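Local coordinates for oxidoreductase, 2OG-Fe(II) oxygenase family (Burkholderia pseudomallei, PDB 6N1F), which probably acts as an iron-dependent oxidoreductase of the 2-oxoglutarate-Fe(II) oxygenase family, and carries a bound iron(III) ion, at residues A41-V46 against D128-R133. Sequence-based numbering, arbitrary orientation.
Sequences AQLREV and DMFGTR
Leu-43 holds CG anti to its own backbone nitrogen (chi1 -180°), and with chi2 at 65° its CD2 reaches Met-129 and Phe-130. Phe-130 has the other setting: CG lies anti to the carbonyl carbon (chi1 -59°), and this places CD1 of the ring near Leu-43, although the bond from CA to CB of Phe-130 points away from segment 41-46. The contact joins helices 36-45 and 120-130, and both Leu-43 and Phe-130 touch Val-202 on strand 200-204 of the large antiparallel sheet, in a fold consistent with the double-stranded beta-helix of 2OG-Fe(II) oxygenases.

One methyl group makes the whole crossing. CD2 of Leu-43 sits 3.8 Å from the backbone O of Met-129. It also packs against the selenomethionine side chain, with CD2 of Leu-43 4.0 Å from CG of Met-129. The two side chains cross at about a right angle, and CD2 to CG is their closest approach. Met-129 bends at chi2 and chi3, and its side chain reaches Met-36 and Tyr-39 on helix 36-45 and Leu-51 on strand 48-51.

No hydrogen bond links the segments; the contact is apolar and small, burying 102 Å² in total. Leu-43 and Met-129 are both buried. The Phe-130 ring continues into an aromatic cluster, stacked with Phe-166 and edge-to-face with Tyr-226. The iron, bound by His-155, Asp-157 and His-209, lies about 13 Å from the side chain of Leu-43, which does not ligate it. At the ring, Leu-43 comes in at the edge, close to the ring plane, with its CD2 4.1 Å from CD1 of Phe-130.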
loop_
_atom_site.group_PDB
_atom_site.type_symbol
_atom_site.label_atom_id
_atom_site.label_comp_id
_atom_site.label_asym_id
_atom_site.label_seq_id
_atom_site.Cartn_x
_atom_site.Cartn_y
_atom_site.Cartn_z
ATOM N N ALA A 41 9.590 7.180 13.191
ATOM C CA ALA A 41 9.146 7.118 14.580
ATOM C C ALA A 41 7.640 6.875 14.680
ATOM O O ALA A 41 7.186 6.131 15.555
ATOM C CB ALA A 41 9.538 8.400 15.310
ATOM N N GLN A 42 6.845 7.489 13.796
ATOM C CA GLN A 42 5.402 7.243 13.834
ATOM C C GLN A 42 5.083 5.819 13.416
ATOM O O GLN A 42 4.203 5.175 14.002
ATOM C CB GLN A 42 4.641 8.221 12.938
ATOM C CG GLN A 42 3.144 8.239 13.264
ATOM C CD GLN A 42 2.327 9.100 12.333
ATOM O OE1 GLN A 42 2.789 10.114 11.831
ATOM N NE2 GLN A 42 1.088 8.688 12.093
ATOM N N LEU A 43 5.769 5.329 12.381
ATOM C CA LEU A 43 5.620 3.937 11.981
ATOM C C LEU A 43 5.977 3.018 13.137
ATOM O O LEU A 43 5.289 2.016 13.386
ATOM C CB LEU A 43 6.500 3.649 10.762
ATOM C CG LEU A 43 6.461 2.230 10.202
ATOM C CD1 LEU A 43 5.083 1.949 9.670
ATOM C CD2 LEU A 43 7.494 2.029 9.098
ATOM N N ARG A 44 7.042 3.367 13.866
ATOM C CA ARG A 44 7.468 2.598 15.032
ATOM C C ARG A 44 6.418 2.631 16.142
ATOM O O ARG A 44 5.999 1.580 16.639
ATOM C CB ARG A 44 8.807 3.139 15.541
ATOM C CG ARG A 44 9.813 2.065 15.937
ATOM C CD ARG A 44 11.127 2.665 16.437
ATOM N NE ARG A 44 11.748 3.543 15.446
ATOM C CZ ARG A 44 11.995 4.841 15.624
ATOM N NH1 ARG A 44 11.691 5.439 16.771
ATOM N NH2 ARG A 44 12.559 5.542 14.647
ATOM N N GLU A 45 5.983 3.825 16.553
ATOM C CA GLU A 45 5.139 3.923 17.744
ATOM C C GLU A 45 3.681 3.633 17.426
ATOM O O GLU A 45 3.024 2.873 18.142
ATOM C CB GLU A 45 5.274 5.308 18.379
ATOM C CG GLU A 45 6.659 5.570 18.967
ATOM C CD GLU A 45 6.859 7.011 19.400
ATOM O OE1 GLU A 45 6.224 7.915 18.800
ATOM O OE2 GLU A 45 7.655 7.230 20.343
ATOM N N VAL A 46 3.170 4.233 16.352
ATOM C CA VAL A 46 1.773 4.092 15.961
ATOM C C VAL A 46 1.558 2.818 15.151
ATOM O O VAL A 46 0.548 2.128 15.317
ATOM C CB VAL A 46 1.325 5.342 15.176
ATOM C CG1 VAL A 46 -0.041 5.137 14.574
ATOM C CG2 VAL A 46 1.334 6.564 16.066
ATOM N N ASP A 128 15.569 3.576 5.166
ATOM C CA ASP A 128 15.579 4.424 6.351
ATOM C C ASP A 128 14.254 4.334 7.101
ATOM O O ASP A 128 14.225 4.338 8.338
ATOM C CB ASP A 128 15.860 5.867 5.952
ATOM C CG ASP A 128 17.254 6.043 5.380
ATOM O OD1 ASP A 128 17.977 5.029 5.275
ATOM O OD2 ASP A 128 17.618 7.187 5.043
HETATM N N MSE A 129 13.155 4.249 6.365
HETATM C CA MSE A 129 11.810 4.285 6.920
HETATM C C MSE A 129 11.614 3.082 7.820
HETATM O O MSE A 129 11.058 3.191 8.907
HETATM C CB MSE A 129 10.773 4.319 5.787
HETATM C CG MSE A 129 9.355 3.979 6.173
HETATM SE SE MSE A 129 8.330 5.558 6.647
HETATM C CE MSE A 129 8.583 6.658 5.057
ATOM N N PHE A 130 12.107 1.933 7.359
ATOM C CA PHE A 130 11.995 0.706 8.126
ATOM C C PHE A 130 13.054 0.615 9.212
ATOM O O PHE A 130 12.901 -0.182 10.144
ATOM C CB PHE A 130 12.074 -0.513 7.193
ATOM C CG PHE A 130 11.003 -0.541 6.120
ATOM C CD1 PHE A 130 9.847 0.218 6.239
ATOM C CD2 PHE A 130 11.161 -1.327 4.989
ATOM C CE1 PHE A 130 8.870 0.203 5.246
ATOM C CE2 PHE A 130 10.190 -1.353 3.987
ATOM C CZ PHE A 130 9.043 -0.580 4.120
ATOM N N GLY A 131 14.116 1.407 9.119
ATOM C CA GLY A 131 15.139 1.399 10.148
ATOM C C GLY A 131 15.980 0.141 10.215
ATOM O O GLY A 131 16.316 -0.310 11.318
ATOM N N THR A 132 16.336 -0.437 9.066
ATOM C CA THR A 132 17.217 -1.597 9.042
ATOM C C THR A 132 18.121 -1.522 7.822
ATOM O O THR A 132 17.811 -0.863 6.825
ATOM C CB THR A 132 16.436 -2.926 9.033
ATOM O OG1 THR A 132 17.314 -4.016 9.336
ATOM C CG2 THR A 132 15.852 -3.165 7.679
ATOM N N ARG A 133 19.258 -2.196 7.921
ATOM C CA ARG A 133 20.140 -2.325 6.774
ATOM C C ARG A 133 19.744 -3.489 5.885
ATOM O O ARG A 133 20.238 -3.587 4.755
ATOM C CB ARG A 133 21.586 -2.494 7.241
#